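Local atomic coordinates of minor capsid protein (Enterobacteria phage PRD1, PDB entry 1YQ5), a protein that forms, as a homotrimer and in association with proteins P31 and P2, the spikes at the fivefold vertices of the phage capsid, and is essential for infectivity. Residues T27-L35 against T45-L53; V67-L78 against L124-I135. All blocks are in the same frame, centred on the assembly; numbering follows the deposited sequence.

Interaction 1 (T27-L35 against T45-L53); sequences TDFDLSGAL and TKSAAGIQL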
loop_
_atom_site.group_PDB
_atom_site.type_symbol
_atom_site.label_atom_id
_atom_site.label_comp_id
_atom_site.label_asym_id
_atom_site.label_seq_id
_atom_site.Cartn_x
_atom_site.Cartn_y
_atom_site.Cartn_z
ATOM N N THR A 27 7.249 -7.009 18.613
ATOM C CA THR A 27 6.385 -7.028 19.786
ATOM C C THR A 27 5.265 -6.039 19.496
ATOM O O THR A 27 5.529 -4.868 19.215
ATOM C CB THR A 27 7.147 -6.572 21.052
ATOM O OG1 THR A 27 8.265 -7.440 21.275
ATOM C CG2 THR A 27 6.231 -6.608 22.271
ATOM N N ASP A 28 4.023 -6.507 19.554
ATOM C CA ASP A 28 2.883 -5.647 19.270
ATOM C C ASP A 28 2.862 -4.382 20.121
ATOM O O ASP A 28 3.185 -4.404 21.308
ATOM C CB ASP A 28 1.584 -6.438 19.421
ATOM C CG ASP A 28 1.489 -7.573 18.415
ATOM O OD1 ASP A 28 2.000 -7.401 17.287
ATOM O OD2 ASP A 28 0.898 -8.623 18.737
ATOM N N PHE A 29 2.477 -3.281 19.488
ATOM C CA PHE A 29 2.443 -1.971 20.131
ATOM C C PHE A 29 1.232 -1.670 21.009
ATOM O O PHE A 29 0.094 -1.966 20.653
ATOM C CB PHE A 29 2.518 -0.869 19.067
ATOM C CG PHE A 29 3.808 -0.830 18.303
ATOM C CD1 PHE A 29 3.823 -0.385 16.983
ATOM C CD2 PHE A 29 5.011 -1.186 18.904
ATOM C CE1 PHE A 29 5.018 -0.294 16.276
ATOM C CE2 PHE A 29 6.212 -1.099 18.204
ATOM C CZ PHE A 29 6.212 -0.649 16.885
ATOM N N ASP A 30 1.507 -1.059 22.155
ATOM C CA ASP A 30 0.476 -0.618 23.082
ATOM C C ASP A 30 0.171 0.775 22.528
ATOM O O ASP A 30 1.023 1.659 22.600
ATOM C CB ASP A 30 1.060 -0.491 24.490
ATOM C CG ASP A 30 0.098 0.159 25.470
ATOM O OD1 ASP A 30 -0.685 1.047 25.066
ATOM O OD2 ASP A 30 0.138 -0.212 26.659
ATOM N N LEU A 31 -1.020 0.973 21.973
ATOM C CA LEU A 31 -1.363 2.270 21.392
ATOM C C LEU A 31 -2.228 3.178 22.270
ATOM O O LEU A 31 -2.730 4.204 21.801
ATOM C CB LEU A 31 -2.060 2.065 20.044
ATOM C CG LEU A 31 -1.280 1.297 18.972
ATOM C CD1 LEU A 31 -2.151 1.130 17.728
ATOM C CD2 LEU A 31 0.000 2.041 18.632
ATOM N N SER A 32 -2.393 2.814 23.536
ATOM C CA SER A 32 -3.219 3.606 24.442
ATOM C C SER A 32 -2.721 5.043 24.578
ATOM O O SER A 32 -3.517 5.973 24.689
ATOM C CB SER A 32 -3.275 2.950 25.826
ATOM O OG SER A 32 -1.985 2.877 26.409
ATOM N N GLY A 33 -1.405 5.217 24.554
ATOM C CA GLY A 33 -0.833 6.545 24.689
ATOM C C GLY A 33 -0.525 7.260 23.388
ATOM O O GLY A 33 0.073 8.335 23.399
ATOM N N ALA A 34 -0.921 6.673 22.262
ATOM C CA ALA A 34 -0.667 7.293 20.969
ATOM C C ALA A 34 -1.473 8.580 20.831
ATOM O O ALA A 34 -2.548 8.718 21.417
ATOM C CB ALA A 34 -1.030 6.329 19.843
ATOM N N LEU A 35 -0.949 9.526 20.059
ATOM C CA LEU A 35 -1.641 10.789 19.839
ATOM C C LEU A 35 -2.680 10.608 18.737
ATOM O O LEU A 35 -2.360 10.145 17.643
ATOM C CB LEU A 35 -0.644 11.879 19.422
ATOM C CG LEU A 35 -1.236 13.228 18.991
ATOM C CD1 LEU A 35 -2.001 13.850 20.153
ATOM C CD2 LEU A 35 -0.124 14.158 18.534
ATOM N N THR A 45 -11.067 2.425 17.835
ATOM C CA THR A 45 -10.492 3.127 18.974
ATOM C C THR A 45 -9.144 2.544 19.392
ATOM O O THR A 45 -8.926 1.333 19.301
ATOM C CB THR A 45 -11.447 3.055 20.169
ATOM O OG1 THR A 45 -11.690 1.683 20.489
ATOM C CG2 THR A 45 -12.778 3.715 19.826
ATOM N N LYS A 46 -8.244 3.406 19.855
ATOM C CA LYS A 46 -6.924 2.966 20.291
ATOM C C LYS A 46 -7.006 2.286 21.652
ATOM O O LYS A 46 -7.849 2.634 22.481
ATOM C CB LYS A 46 -5.964 4.158 20.366
ATOM C CG LYS A 46 -6.376 5.247 21.357
ATOM C CD LYS A 46 -5.511 6.497 21.198
ATOM C CE LYS A 46 -5.915 7.594 22.183
ATOM N NZ LYS A 46 -5.185 8.871 21.920
ATOM N N SER A 47 -6.130 1.313 21.877
ATOM C CA SER A 47 -6.102 0.598 23.148
ATOM C C SER A 47 -4.705 0.032 23.374
ATOM O O SER A 47 -3.840 0.113 22.498
ATOM C CB SER A 47 -7.103 -0.558 23.139
ATOM O OG SER A 47 -6.548 -1.683 22.472
ATOM N N ALA A 48 -4.493 -0.550 24.548
ATOM C CA ALA A 48 -3.208 -1.140 24.877
ATOM C C ALA A 48 -2.914 -2.339 23.973
ATOM O O ALA A 48 -1.768 -2.750 23.844
ATOM C CB ALA A 48 -3.191 -1.571 26.344
ATOM N N ALA A 49 -3.953 -2.889 23.348
ATOM C CA ALA A 49 -3.804 -4.050 22.464
ATOM C C ALA A 49 -3.552 -3.675 20.998
ATOM O O ALA A 49 -2.976 -4.455 20.245
ATOM C CB ALA A 49 -5.046 -4.937 22.559
ATOM N N GLY A 50 -3.988 -2.483 20.607
ATOM C CA GLY A 50 -3.813 -2.022 19.237
ATOM C C GLY A 50 -4.996 -1.137 18.905
ATOM O O GLY A 50 -5.279 -0.189 19.635
ATOM N N ILE A 51 -5.692 -1.425 17.812
ATOM C CA ILE A 51 -6.874 -0.646 17.467
ATOM C C ILE A 51 -8.075 -1.582 17.514
ATOM O O ILE A 51 -8.157 -2.545 16.748
ATOM C CB ILE A 51 -6.766 -0.006 16.069
ATOM C CG1 ILE A 51 -5.648 1.039 16.062
ATOM C CG2 ILE A 51 -8.090 0.664 15.701
ATOM C CD1 ILE A 51 -5.492 1.764 14.735
ATOM N N GLN A 52 -8.992 -1.295 18.431
ATOM C CA GLN A 52 -10.191 -2.103 18.629
ATOM C C GLN A 52 -11.267 -1.839 17.583
ATOM O O GLN A 52 -11.492 -0.694 17.183
ATOM C CB GLN A 52 -10.810 -1.805 20.000
ATOM C CG GLN A 52 -9.883 -1.933 21.201
ATOM C CD GLN A 52 -9.533 -3.368 21.517
ATOM O OE1 GLN A 52 -10.371 -4.266 21.389
ATOM N NE2 GLN A 52 -8.303 -3.595 21.951
ATOM N N LEU A 53 -11.934 -2.904 17.149
ATOM C CA LEU A 53 -13.037 -2.781 16.199
ATOM C C LEU A 53 -14.294 -3.059 17.013
ATOM O O LEU A 53 -14.422 -4.128 17.608
ATOM C CB LEU A 53 -12.923 -3.802 15.064
ATOM C CG LEU A 53 -12.044 -3.413 13.870
ATOM C CD1 LEU A 53 -10.593 -3.312 14.304
ATOM C CD2 LEU A 53 -12.203 -4.444 12.765
HETATM O O HOH W 1 -0.834 -3.677 18.623
#

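Interaction 2 (V67-L78 against L124-I135); sequences VKNNTVTTGNYL and LCNDGAALSNYI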
loop_
_atom_site.group_PDB
_atom_site.type_symbol
_atom_site.label_atom_id
_atom_site.label_comp_id
_atom_site.label_asym_id
_atom_site.label_seq_id
_atom_site.Cartn_x
_atom_site.Cartn_y
_atom_site.Cartn_z
ATOM N N VAL A 67 6.847 4.473 9.149
ATOM C CA VAL A 67 7.848 4.815 10.140
ATOM C C VAL A 67 9.038 5.519 9.516
ATOM O O VAL A 67 9.449 5.205 8.399
ATOM C CB VAL A 67 8.388 3.568 10.893
ATOM C CG1 VAL A 67 9.039 2.601 9.916
ATOM C CG2 VAL A 67 9.404 3.998 11.945
ATOM N N LYS A 68 9.554 6.494 10.255
ATOM C CA LYS A 68 10.747 7.233 9.886
ATOM C C LYS A 68 11.565 7.260 11.176
ATOM O O LYS A 68 11.041 7.583 12.243
ATOM C CB LYS A 68 10.437 8.679 9.464
ATOM C CG LYS A 68 9.825 8.862 8.078
ATOM C CD LYS A 68 10.625 8.157 6.984
ATOM C CE LYS A 68 12.115 8.513 6.994
ATOM N NZ LYS A 68 12.411 9.955 6.730
ATOM N N ASN A 69 12.830 6.877 11.074
ATOM C CA ASN A 69 13.758 6.891 12.201
ATOM C C ASN A 69 15.071 7.183 11.495
ATOM O O ASN A 69 15.920 6.306 11.305
ATOM C CB ASN A 69 13.801 5.533 12.904
ATOM C CG ASN A 69 14.586 5.582 14.202
ATOM O OD1 ASN A 69 15.807 5.757 14.195
ATOM N ND2 ASN A 69 13.889 5.441 15.324
ATOM N N ASN A 70 15.195 8.444 11.087
ATOM C CA ASN A 70 16.326 8.950 10.328
ATOM C C ASN A 70 17.727 8.615 10.803
ATOM O O ASN A 70 18.664 8.658 10.009
ATOM C CB ASN A 70 16.170 10.464 10.162
ATOM C CG ASN A 70 14.919 10.828 9.386
ATOM O OD1 ASN A 70 14.091 9.962 9.095
ATOM N ND2 ASN A 70 14.772 12.105 9.044
ATOM N N THR A 71 17.879 8.278 12.078
ATOM C CA THR A 71 19.190 7.934 12.614
ATOM C C THR A 71 19.551 6.459 12.443
ATOM O O THR A 71 20.624 6.022 12.868
ATOM C CB THR A 71 19.295 8.319 14.096
ATOM O OG1 THR A 71 18.123 7.875 14.794
ATOM C CG2 THR A 71 19.434 9.834 14.227
ATOM N N VAL A 72 18.650 5.688 11.839
ATOM C CA VAL A 72 18.910 4.273 11.578
ATOM C C VAL A 72 18.697 4.097 10.081
ATOM O O VAL A 72 17.564 4.023 9.598
ATOM C CB VAL A 72 17.964 3.350 12.381
ATOM C CG1 VAL A 72 18.132 1.903 11.934
ATOM C CG2 VAL A 72 18.285 3.465 13.875
ATOM N N THR A 73 19.805 4.039 9.352
ATOM C CA THR A 73 19.779 3.940 7.899
ATOM C C THR A 73 20.351 2.641 7.354
ATOM O O THR A 73 20.680 2.559 6.173
ATOM C CB THR A 73 20.586 5.089 7.286
ATOM O OG1 THR A 73 21.936 5.002 7.759
ATOM C CG2 THR A 73 20.002 6.438 7.700
ATOM N N THR A 74 20.469 1.633 8.209
ATOM C CA THR A 74 21.008 0.345 7.798
ATOM C C THR A 74 20.015 -0.776 8.086
ATOM O O THR A 74 19.035 -0.580 8.802
ATOM C CB THR A 74 22.325 0.038 8.541
ATOM O OG1 THR A 74 22.112 0.142 9.952
ATOM C CG2 THR A 74 23.413 1.022 8.131
ATOM N N GLY A 75 20.277 -1.950 7.524
ATOM C CA GLY A 75 19.395 -3.081 7.739
ATOM C C GLY A 75 18.060 -2.909 7.035
ATOM O O GLY A 75 17.939 -2.137 6.081
ATOM N N ASN A 76 17.056 -3.635 7.511
ATOM C CA ASN A 76 15.722 -3.573 6.930
ATOM C C ASN A 76 14.672 -3.290 7.983
ATOM O O ASN A 76 14.702 -3.864 9.073
ATOM C CB ASN A 76 15.370 -4.899 6.257
ATOM C CG ASN A 76 16.316 -5.250 5.138
ATOM O OD1 ASN A 76 16.346 -4.583 4.110
ATOM N ND2 ASN A 76 17.109 -6.299 5.339
ATOM N N TYR A 77 13.754 -2.390 7.661
ATOM C CA TYR A 77 12.663 -2.099 8.568
ATOM C C TYR A 77 11.629 -3.186 8.306
ATOM O O TYR A 77 11.248 -3.429 7.156
ATOM C CB TYR A 77 12.075 -0.718 8.291
ATOM C CG TYR A 77 12.890 0.395 8.906
ATOM C CD1 TYR A 77 13.965 0.963 8.226
ATOM C CD2 TYR A 77 12.605 0.853 10.190
ATOM C CE1 TYR A 77 14.743 1.967 8.817
ATOM C CE2 TYR A 77 13.373 1.849 10.790
ATOM C CZ TYR A 77 14.437 2.401 10.100
ATOM O OH TYR A 77 15.188 3.384 10.703
ATOM N N LEU A 78 11.207 -3.859 9.370
ATOM C CA LEU A 78 10.226 -4.931 9.268
ATOM C C LEU A 78 8.899 -4.436 9.830
ATOM O O LEU A 78 8.847 -3.931 10.953
ATOM C CB LEU A 78 10.691 -6.148 10.068
ATOM C CG LEU A 78 12.140 -6.592 9.855
ATOM C CD1 LEU A 78 12.413 -7.810 10.717
ATOM C CD2 LEU A 78 12.390 -6.906 8.381
ATOM N N LEU A 124 6.623 -3.192 14.413
ATOM C CA LEU A 124 7.691 -2.964 13.452
ATOM C C LEU A 124 9.002 -2.831 14.214
ATOM O O LEU A 124 9.006 -2.664 15.436
ATOM C CB LEU A 124 7.413 -1.699 12.622
ATOM C CG LEU A 124 7.356 -0.318 13.286
ATOM C CD1 LEU A 124 8.753 0.119 13.726
ATOM C CD2 LEU A 124 6.792 0.688 12.291
ATOM N N CYS A 125 10.108 -2.924 13.488
ATOM C CA CYS A 125 11.436 -2.803 14.071
ATOM C C CYS A 125 12.386 -2.690 12.905
ATOM O O CYS A 125 11.960 -2.646 11.754
ATOM C CB CYS A 125 11.809 -4.066 14.850
ATOM S SG CYS A 125 12.221 -5.504 13.774
ATOM N N ASN A 126 13.671 -2.614 13.218
ATOM C CA ASN A 126 14.705 -2.611 12.201
ATOM C C ASN A 126 15.404 -3.915 12.573
ATOM O O ASN A 126 15.572 -4.204 13.764
ATOM C CB ASN A 126 15.666 -1.443 12.370
ATOM C CG ASN A 126 16.768 -1.460 11.333
ATOM O OD1 ASN A 126 16.616 -0.917 10.230
ATOM N ND2 ASN A 126 17.875 -2.106 11.664
ATOM N N ASP A 127 15.802 -4.707 11.587
ATOM C CA ASP A 127 16.425 -5.989 11.891
ATOM C C ASP A 127 17.869 -5.916 12.374
ATOM O O ASP A 127 18.434 -6.930 12.776
ATOM C CB ASP A 127 16.333 -6.929 10.682
ATOM C CG ASP A 127 17.094 -6.412 9.471
ATOM O OD1 ASP A 127 17.794 -5.385 9.580
ATOM O OD2 ASP A 127 16.986 -7.044 8.401
ATOM N N GLY A 128 18.462 -4.726 12.351
ATOM C CA GLY A 128 19.843 -4.603 12.782
ATOM C C GLY A 128 20.120 -3.600 13.889
ATOM O O GLY A 128 21.245 -3.513 14.376
ATOM N N ALA A 129 19.112 -2.840 14.298
ATOM C CA ALA A 129 19.324 -1.853 15.350
ATOM C C ALA A 129 18.033 -1.429 16.032
ATOM O O ALA A 129 16.953 -1.503 15.448
ATOM C CB ALA A 129 20.032 -0.631 14.774
ATOM N N ALA A 130 18.156 -0.981 17.278
ATOM C CA ALA A 130 16.996 -0.534 18.038
ATOM C C ALA A 130 16.541 0.825 17.514
ATOM O O ALA A 130 17.330 1.561 16.926
ATOM C CB ALA A 130 17.353 -0.432 19.515
ATOM N N LEU A 131 15.268 1.152 17.719
ATOM C CA LEU A 131 14.727 2.433 17.271
ATOM C C LEU A 131 14.334 3.267 18.486
ATOM O O LEU A 131 13.521 2.835 19.298
ATOM C CB LEU A 131 13.494 2.216 16.390
ATOM C CG LEU A 131 13.665 1.326 15.155
ATOM C CD1 LEU A 131 12.331 1.211 14.427
ATOM C CD2 LEU A 131 14.729 1.912 14.239
ATOM N N SER A 132 14.918 4.453 18.617
ATOM C CA SER A 132 14.601 5.326 19.741
ATOM C C SER A 132 14.410 6.768 19.282
ATOM O O SER A 132 14.464 7.696 20.086
ATOM C CB SER A 132 15.712 5.260 20.793
ATOM O OG SER A 132 16.940 5.718 20.259
ATOM N N ASN A 133 14.182 6.948 17.985
ATOM C CA ASN A 133 13.992 8.278 17.405
ATOM C C ASN A 133 13.045 8.102 16.226
ATOM O O ASN A 133 13.326 8.526 15.107
ATOM C CB ASN A 133 15.344 8.828 16.937
ATOM C CG ASN A 133 15.212 10.112 16.139
ATOM O OD1 ASN A 133 14.452 11.008 16.504
ATOM N ND2 ASN A 133 15.964 10.210 15.046
ATOM N N TYR A 134 11.904 7.484 16.505
ATOM C CA TYR A 134 10.926 7.173 15.478
ATOM C C TYR A 134 9.636 7.975 15.487
ATOM O O TYR A 134 9.180 8.448 16.524
ATOM C CB TYR A 134 10.573 5.686 15.580
ATOM C CG TYR A 134 10.006 5.303 16.937
ATOM C CD1 TYR A 134 8.648 5.457 17.215
ATOM C CD2 TYR A 134 10.835 4.833 17.956
ATOM C CE1 TYR A 134 8.127 5.155 18.474
ATOM C CE2 TYR A 134 10.324 4.527 19.221
ATOM C CZ TYR A 134 8.970 4.695 19.470
ATOM O OH TYR A 134 8.456 4.416 20.713
ATOM N N ILE A 135 9.067 8.134 14.300
ATOM C CA ILE A 135 7.783 8.790 14.142
ATOM C C ILE A 135 6.988 7.749 13.371
ATOM O O ILE A 135 7.271 7.469 12.205
ATOM C CB ILE A 135 7.856 10.085 13.323
ATOM C CG1 ILE A 135 8.617 11.155 14.106
ATOM C CG2 ILE A 135 6.433 10.587 13.041
ATOM C CD1 ILE A 135 7.952 11.517 15.427
HETATM O O HOH W 2 13.469 10.250 12.954
HETATM O O HOH W 3 17.143 5.392 16.871
#

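Interaction 1 (T27-L35 against T45-L53)
Lys46 reaches from a tight beta hairpin, residues 45-53, across the type I turn Leu31-Ala34 of the loop that leads into strand 35-40, in the jelly-roll domain of the spike protein. CG of Lys46 lies between its backbone N and carbonyl carbon (chi1 61°), and the rest is extended. Lys46 CB sits 3.5 Å from Leu31 O. CG and CD run past the same oxygen, CD also nears Ala34 O, and CE nears both Ser32 O and Ala34 O. Lys46 NZ donates to Ala34 O at 2.7 Å, almost in line with the C=O bond, and also bonds Thr36 OG1. At the hairpin tip, Ser47 O accepts from Leu31 N at 3.0 Å and from Gly50 N at 3.2 Å, on opposite faces of its plane. Asp30 lays its carboxylate against Ala48. Ser32 N donates to Asp30 OD1, closing an Asx turn, and Ser32 OG donates to the same oxygen; both steady the carboxylate. On the buried side, Leu31 CD1 packs 3.9 Å from Ile51 CG1, and both side chains touch Ile138 of the facing sheet. One water donates to both Phe29 O and Ala49 O. Asp30 CA directs its C-H at Ala48 O, 3.2 Å away.

Interaction 2 (V67-L78 against L124-I135)
The Tyr77 ring carries the end of the Asn126 side-chain amide over one face, toward the rim, with ring and amide planes 77° apart. Val72 O lies at the ring edge, in plane, and accepts from Tyr77 OH at 2.7 Å, which ties the 69-75 loop back to its own strand. Leu131 CD2 approaches the same ring obliquely, 3.7 Å from Tyr77 CE2. The amide of Asn69 lies at the edge of the Tyr134 ring, near its plane. The Asn76 amide and the Asp127 carboxylate stand 72° apart. With chi1 at 63°, the Asp127 carboxylate lies over its own backbone, and both oxygens reach Asn76. Asn76 N meets Asp127 OD1 at 2.8 Å from above the carboxylate plane, and Asn76 ND2 meets Asp127 OD2 at 3.2 Å on its syn side. Asp127 N returns a bond to Asn76 O, so three bonds join the pair where strand 76-83 begins and strand 119-126 ends. Deeper in the sheet, Leu78 and Cys125 form an antiparallel hydrogen-bonded pair. At the other side, Lys68 and Ile135 form another, and Asn133 ND2 donates to Thr71 OG1 at 3.2 Å, in the amide plane. A water links Asn70 N and Asn133 O. The contact thus joins loops at one end of the jelly roll. Strand 76-83 runs between 119-126 and 86-93 in one sheet. Strand 59-68 lies between 135-142 and 100-109 in the other. Val67 and Leu124 meet between the sheets beside Ile136, while Lys68 NZ forms a salt bridge with Asp87 of the third subunit.

How the interactions relate
Both interactions lie in the same jelly-roll domain and are partly buried. Their centres are about 20 Å apart, yet they touch where Phe29 CZ packs 3.6 Å from Leu124 N. They share a sheet, since strands 51-53 and 119-126 are neighbours in it. Interaction 1 sets an irregular loop against a hairpin near the chain centre. The hydrogen bonds between its segments end on backbone carbonyls, and its apolar part is one small leucine-isoleucine contact. Interaction 2 lies farther out and buries more than twice the area. It adds true strand pairing in both sheets, aromatic packing and a carboxylate-amide pair. Only interaction 2 reaches the other subunits of the trimer.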